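Local coordinates for protein hydrolase, isochorismatase family (Pseudomonas putida KT2440, PDB 4H17) that is probably a hydrolase of the isochorismatase family with a Rossmann-like fold, its substrate not assigned here, at residues 54-59 / 64-69; 139-144 / 181-186. All blocks are in the same frame, centred on the assembly; numbering follows the deposited sequence.

Contact 1 of 2, residues 54-59 / 64-69; sequences RLLDAA and RPIIHV
Ala59 and Ile66 meet methyl to methyl, with Ala59 CB 3.8 Å from Ile66 CD1. Ile66 CG1 lies almost as near to the same CB. The other branch of Ile66 reaches one turn back along the helix: Ile66 CG2 lies 3.9 Å from Leu56 CD2, and the two side chains cross at about a right angle. Ile66 thus reaches both helix residues, because CG1 lies beside the backbone N (chi1 -59°) while CG2 is set anti to it. Leu56 CD2 also touches the His68 ring, at 4.0 Å from His68 CE1. NE2, the ring nitrogen next to CE1, is hydrogen-bonded to Glu98 OE1, which ties down the polar end of the ring.

Next to this apolar patch, a backbone bond closes the turn between helix and strand. Arg64 N donates to Ala59 O at 2.9 Å, in a nearly straight bond of 168°. Arg64 CG folds back to 3.8 Å from Ala59 O, but the rest of the chain bends away, and NH2 finds its acceptor in Ala24 O. Pro65 CD lies over one face of the Arg64 guanidinium, toward its rim.

The contact joins helix 45-61 to the strand that follows it in the beta-alpha-beta unit of strand 24-29, helix 45-61 and strand 66-71. Leu56 and Ala59 also rest on Ile28 and Leu26 of strand 24-29. On the other face of the sheet, Ile67 packs against helix 114-121.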
loop_
_atom_site.group_PDB
_atom_site.type_symbol
_atom_site.label_atom_id
_atom_site.label_comp_id
_atom_site.label_asym_id
_atom_site.label_seq_id
_atom_site.Cartn_x
_atom_site.Cartn_y
_atom_site.Cartn_z
ATOM N N ARG A 54 9.486 15.309 -18.593
ATOM C CA ARG A 54 9.258 16.710 -18.219
ATOM C C ARG A 54 9.751 16.991 -16.807
ATOM O O ARG A 54 10.370 18.038 -16.574
ATOM C CB ARG A 54 7.793 17.109 -18.356
ATOM C CG ARG A 54 7.313 17.074 -19.784
ATOM C CD ARG A 54 5.849 17.456 -19.929
ATOM N NE ARG A 54 5.492 17.436 -21.349
ATOM C CZ ARG A 54 4.672 16.566 -21.947
ATOM N NH1 ARG A 54 4.038 15.611 -21.271
ATOM N NH2 ARG A 54 4.435 16.671 -23.246
ATOM N N LEU A 55 9.488 16.078 -15.873
ATOM C CA LEU A 55 9.925 16.275 -14.504
ATOM C C LEU A 55 11.430 16.243 -14.447
ATOM O O LEU A 55 12.039 17.078 -13.781
ATOM C CB LEU A 55 9.367 15.193 -13.580
ATOM C CG LEU A 55 7.849 15.220 -13.312
ATOM C CD1 LEU A 55 7.411 13.912 -12.684
ATOM C CD2 LEU A 55 7.472 16.426 -12.454
ATOM N N LEU A 56 12.041 15.299 -15.152
ATOM C CA LEU A 56 13.505 15.232 -15.190
ATOM C C LEU A 56 14.142 16.484 -15.748
ATOM O O LEU A 56 15.122 17.013 -15.206
ATOM C CB LEU A 56 13.956 14.084 -16.072
ATOM C CG LEU A 56 14.054 12.738 -15.433
ATOM C CD1 LEU A 56 14.384 11.749 -16.532
ATOM C CD2 LEU A 56 15.170 12.765 -14.374
ATOM N N ASP A 57 13.577 16.974 -16.843
ATOM C CA ASP A 57 14.052 18.194 -17.470
ATOM C C ASP A 57 14.036 19.321 -16.461
ATOM O O ASP A 57 15.034 20.021 -16.310
ATOM C CB ASP A 57 13.194 18.529 -18.694
ATOM C CG ASP A 57 13.662 19.781 -19.425
ATOM O OD1 ASP A 57 14.866 19.885 -19.735
ATOM O OD2 ASP A 57 12.809 20.660 -19.686
ATOM N N ALA A 58 12.885 19.514 -15.801
ATOM C CA ALA A 58 12.683 20.585 -14.810
ATOM C C ALA A 58 13.593 20.465 -13.606
ATOM O O ALA A 58 14.136 21.453 -13.157
ATOM C CB ALA A 58 11.225 20.685 -14.389
ATOM N N ALA A 59 13.735 19.258 -13.077
ATOM C CA ALA A 59 14.651 19.017 -11.993
ATOM C C ALA A 59 16.102 19.319 -12.341
ATOM O O ALA A 59 16.835 19.865 -11.522
ATOM C CB ALA A 59 14.521 17.577 -11.514
ATOM N N ARG A 64 18.028 20.136 -8.853
ATOM C CA ARG A 64 17.460 19.370 -7.741
ATOM C C ARG A 64 18.075 17.951 -7.675
ATOM O O ARG A 64 18.502 17.423 -8.683
ATOM C CB ARG A 64 15.953 19.229 -7.908
ATOM C CG ARG A 64 15.241 20.543 -8.183
ATOM C CD ARG A 64 15.552 21.602 -7.150
ATOM N NE ARG A 64 15.372 21.061 -5.804
ATOM C CZ ARG A 64 16.064 21.430 -4.723
ATOM N NH1 ARG A 64 16.968 22.397 -4.763
ATOM N NH2 ARG A 64 15.819 20.859 -3.555
ATOM N N PRO A 65 18.068 17.344 -6.476
ATOM C CA PRO A 65 18.493 15.954 -6.299
ATOM C C PRO A 65 17.552 15.037 -7.000
ATOM O O PRO A 65 16.307 15.230 -6.895
ATOM C CB PRO A 65 18.439 15.764 -4.777
ATOM C CG PRO A 65 18.423 17.125 -4.202
ATOM C CD PRO A 65 17.644 17.943 -5.194
ATOM N N ILE A 66 18.117 14.066 -7.735
ATOM C CA ILE A 66 17.315 13.144 -8.486
ATOM C C ILE A 66 17.771 11.725 -8.185
ATOM O O ILE A 66 18.969 11.405 -8.286
ATOM C CB ILE A 66 17.458 13.381 -10.009
ATOM C CG1 ILE A 66 17.039 14.816 -10.372
ATOM C CG2 ILE A 66 16.707 12.324 -10.810
ATOM C CD1 ILE A 66 17.484 15.268 -11.752
ATOM N N ILE A 67 16.808 10.897 -7.827
ATOM C CA ILE A 67 17.052 9.478 -7.453
ATOM C C ILE A 67 16.291 8.560 -8.393
ATOM O O ILE A 67 15.069 8.684 -8.565
ATOM C CB ILE A 67 16.583 9.193 -6.043
ATOM C CG1 ILE A 67 17.364 10.045 -5.050
ATOM C CG2 ILE A 67 16.670 7.696 -5.792
ATOM C CD1 ILE A 67 16.817 10.047 -3.629
ATOM N N HIS A 68 17.020 7.706 -9.091
ATOM C CA HIS A 68 16.447 6.692 -9.957
ATOM C C HIS A 68 16.505 5.331 -9.249
ATOM O O HIS A 68 17.577 4.891 -8.791
ATOM C CB HIS A 68 17.246 6.572 -11.256
ATOM C CG HIS A 68 17.475 7.862 -11.975
ATOM N ND1 HIS A 68 16.723 8.231 -13.069
ATOM C CD2 HIS A 68 18.376 8.848 -11.789
ATOM C CE1 HIS A 68 17.143 9.406 -13.509
ATOM N NE2 HIS A 68 18.157 9.795 -12.761
ATOM N N VAL A 69 15.370 4.667 -9.199
ATOM C CA VAL A 69 15.252 3.333 -8.636
ATOM C C VAL A 69 14.993 2.321 -9.758
ATOM O O VAL A 69 14.158 2.595 -10.612
ATOM C CB VAL A 69 14.099 3.315 -7.604
ATOM C CG1 VAL A 69 13.891 1.929 -7.069
ATOM C CG2 VAL A 69 14.339 4.314 -6.467
#

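Contact 2 of 2, residues 139-144 / 181-186; sequences TTVRRA and AVMADN. With SO4 (sulfate ion), chain D; SO4 (sulfate ion), chain I.
The unusual feature is a selenium between two helices: Met183 SE lies 3.7 Å from Val141 CG1. Met183 is present as selenomethionine, a substitution usually made for phasing. Its methyl turns instead to Arg142, with Met183 CE 3.5 Å from Arg142 NE, and these two side chains cross at about a right angle. Met183 bends at chi2 (-75°) and again at chi3, bringing CE round to the arginine. Val182 CG1 comes to 3.3 Å from Arg142 NH2, a close approach to a polar group.

Arg142 runs extended from CG to NE, so that its guanidinium reaches the second helix while its nitrogens bind other partners. NE donates to Ser138 OG, and NH2 forms a salt bridge with Glu179. NH1 bonds to Thr139 OG1 and NH2 to His134 O, both of the second subunit, so this buried charge also belongs to the dimer interface.

Arg143 points to another side, where two sulfate ions, probably from the crystallisation liquor, lie at the guanidinium edge. Arg143 NE donates to O2 of the chain D sulfate at 2.8 Å, and Arg143 NH2 to O4 of the same ion at 2.8 Å. Arg143 NH1 reaches O2 of the chain I sulfate at 2.9 Å, while the NH2 bond to O1 of that ion is more bent (131°). NH1 also forms a salt bridge with Asp146. Replacing Arg143 with a leucine would probably leave both sulfates without these donors and Asp146 without its mate.

Segments 139-144 and 181-186, on helices 133-146 and 172-186, run nearly parallel, 5° apart, with axes 11.5 Å from each other. Val141 rests on Cys151 and Met183 on Leu153, both of strand 150-159, and Met183 also touches Val190 of strand 189-191.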
loop_
_atom_site.group_PDB
_atom_site.type_symbol
_atom_site.label_atom_id
_atom_site.label_comp_id
_atom_site.label_asym_id
_atom_site.label_seq_id
_atom_site.Cartn_x
_atom_site.Cartn_y
_atom_site.Cartn_z
ATOM N N THR A 139 3.868 1.192 -2.346
ATOM C CA THR A 139 4.598 0.653 -1.200
ATOM C C THR A 139 5.665 1.632 -0.724
ATOM O O THR A 139 5.789 1.887 0.479
ATOM C CB THR A 139 5.223 -0.676 -1.515
ATOM O OG1 THR A 139 4.231 -1.557 -2.007
ATOM C CG2 THR A 139 5.896 -1.253 -0.283
ATOM N N THR A 140 6.405 2.224 -1.670
ATOM C CA THR A 140 7.488 3.137 -1.314
ATOM C C THR A 140 6.960 4.434 -0.671
ATOM O O THR A 140 7.504 4.877 0.313
ATOM C CB THR A 140 8.408 3.375 -2.534
ATOM O OG1 THR A 140 8.999 2.115 -2.897
ATOM C CG2 THR A 140 9.462 4.386 -2.185
ATOM N N VAL A 141 5.845 4.927 -1.188
ATOM C CA VAL A 141 5.234 6.140 -0.666
ATOM C C VAL A 141 4.760 5.843 0.738
ATOM O O VAL A 141 4.930 6.648 1.645
ATOM C CB VAL A 141 4.088 6.599 -1.575
ATOM C CG1 VAL A 141 3.217 7.676 -0.931
ATOM C CG2 VAL A 141 4.668 7.140 -2.884
ATOM N N ARG A 142 4.130 4.696 0.923
ATOM C CA ARG A 142 3.666 4.340 2.277
ATOM C C ARG A 142 4.836 4.265 3.267
ATOM O O ARG A 142 4.750 4.816 4.367
ATOM C CB ARG A 142 2.904 3.017 2.265
ATOM C CG ARG A 142 1.571 3.056 1.473
ATOM C CD ARG A 142 1.004 1.679 1.212
ATOM N NE ARG A 142 -0.199 1.685 0.362
ATOM C CZ ARG A 142 -1.450 1.690 0.824
ATOM N NH1 ARG A 142 -1.700 1.653 2.118
ATOM N NH2 ARG A 142 -2.477 1.691 -0.036
ATOM N N ARG A 143 5.924 3.627 2.863
ATOM C CA ARG A 143 7.086 3.509 3.730
ATOM C C ARG A 143 7.699 4.876 4.079
ATOM O O ARG A 143 8.156 5.112 5.206
ATOM C CB ARG A 143 8.128 2.565 3.130
ATOM C CG ARG A 143 9.250 2.211 4.102
ATOM C CD ARG A 143 8.743 1.605 5.377
ATOM N NE ARG A 143 9.841 1.180 6.235
ATOM C CZ ARG A 143 9.751 1.100 7.557
ATOM N NH1 ARG A 143 8.603 1.389 8.145
ATOM N NH2 ARG A 143 10.811 0.708 8.290
ATOM N N ALA A 144 7.724 5.763 3.115
ATOM C CA ALA A 144 8.239 7.100 3.313
ATOM C C ALA A 144 7.452 7.822 4.394
ATOM O O ALA A 144 8.050 8.608 5.126
ATOM C CB ALA A 144 8.193 7.893 2.020
ATOM N N ALA A 181 -6.766 7.787 -5.383
ATOM C CA ALA A 181 -7.703 8.182 -4.326
ATOM C C ALA A 181 -7.199 7.722 -2.943
ATOM O O ALA A 181 -7.278 8.471 -1.952
ATOM C CB ALA A 181 -9.108 7.656 -4.614
ATOM N N VAL A 182 -6.711 6.486 -2.899
ATOM C CA VAL A 182 -6.146 5.860 -1.680
ATOM C C VAL A 182 -4.917 6.642 -1.177
ATOM O O VAL A 182 -4.813 6.991 -0.002
ATOM C CB VAL A 182 -5.815 4.371 -1.961
ATOM C CG1 VAL A 182 -4.825 3.783 -0.961
ATOM C CG2 VAL A 182 -7.101 3.558 -2.053
HETATM N N MSE A 183 -3.997 6.942 -2.093
HETATM C CA MSE A 183 -2.840 7.786 -1.781
HETATM C C MSE A 183 -3.251 9.147 -1.253
HETATM O O MSE A 183 -2.750 9.578 -0.232
HETATM C CB MSE A 183 -1.980 7.938 -3.053
HETATM C CG MSE A 183 -1.349 6.596 -3.469
HETATM SE SE MSE A 183 0.124 6.116 -2.327
HETATM C CE MSE A 183 -0.724 4.691 -1.353
ATOM N N ALA A 184 -4.182 9.824 -1.938
ATOM C CA ALA A 184 -4.624 11.156 -1.547
ATOM C C ALA A 184 -5.317 11.147 -0.180
ATOM O O ALA A 184 -5.343 12.168 0.519
ATOM C CB ALA A 184 -5.555 11.732 -2.598
ATOM N N ASP A 185 -5.900 10.034 0.197
ATOM C CA ASP A 185 -6.606 9.961 1.481
ATOM C C ASP A 185 -5.644 10.110 2.665
ATOM O O ASP A 185 -6.005 10.735 3.669
ATOM C CB ASP A 185 -7.361 8.625 1.568
ATOM C CG ASP A 185 -8.232 8.511 2.799
ATOM O OD1 ASP A 185 -8.871 9.526 3.132
ATOM O OD2 ASP A 185 -8.325 7.360 3.327
ATOM N N ASN A 186 -4.471 9.487 2.592
ATOM C CA ASN A 186 -3.645 9.311 3.783
ATOM C C ASN A 186 -2.121 9.088 3.559
ATOM O O ASN A 186 -1.400 8.789 4.523
ATOM C CB ASN A 186 -4.195 8.105 4.549
ATOM C CG ASN A 186 -3.906 8.153 6.037
ATOM O OD1 ASN A 186 -3.810 9.217 6.629
ATOM N ND2 ASN A 186 -3.807 6.979 6.642
HETATM S S SO4 D . 13.141 -0.588 5.576
HETATM O O1 SO4 D . 13.005 -2.034 5.340
HETATM O O2 SO4 D . 12.036 0.044 4.871
HETATM O O3 SO4 D . 14.422 -0.143 5.005
HETATM O O4 SO4 D . 13.050 -0.310 7.050
HETATM S S SO4 I . 8.820 -0.847 10.913
HETATM O O1 SO4 I . 10.272 -1.064 10.642
HETATM O O2 SO4 I . 8.523 0.614 10.937
HETATM O O3 SO4 I . 8.548 -1.281 12.324
HETATM O O4 SO4 I . 7.912 -1.603 10.019
#

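Contact 1 closes before contact 2 opens along the chain, and both lie in the isochorismatase domain. Their centres are 20 Å apart, on opposite sides of the chain's centre. Their nearest atoms stay about 6 Å from each other, so they do not touch. What they share is the six-stranded parallel sheet. Contact 1 joins helix 45-61 to strand 66-71 in one half. Contact 2 pairs helices 133-146 and 172-186 over strands 150-159 and 189-191 in the other. Within the assembly they differ: the second subunit touches contact 2 but not contact 1. One is therefore internal helix-to-sheet packing, and the other also helps build the dimer.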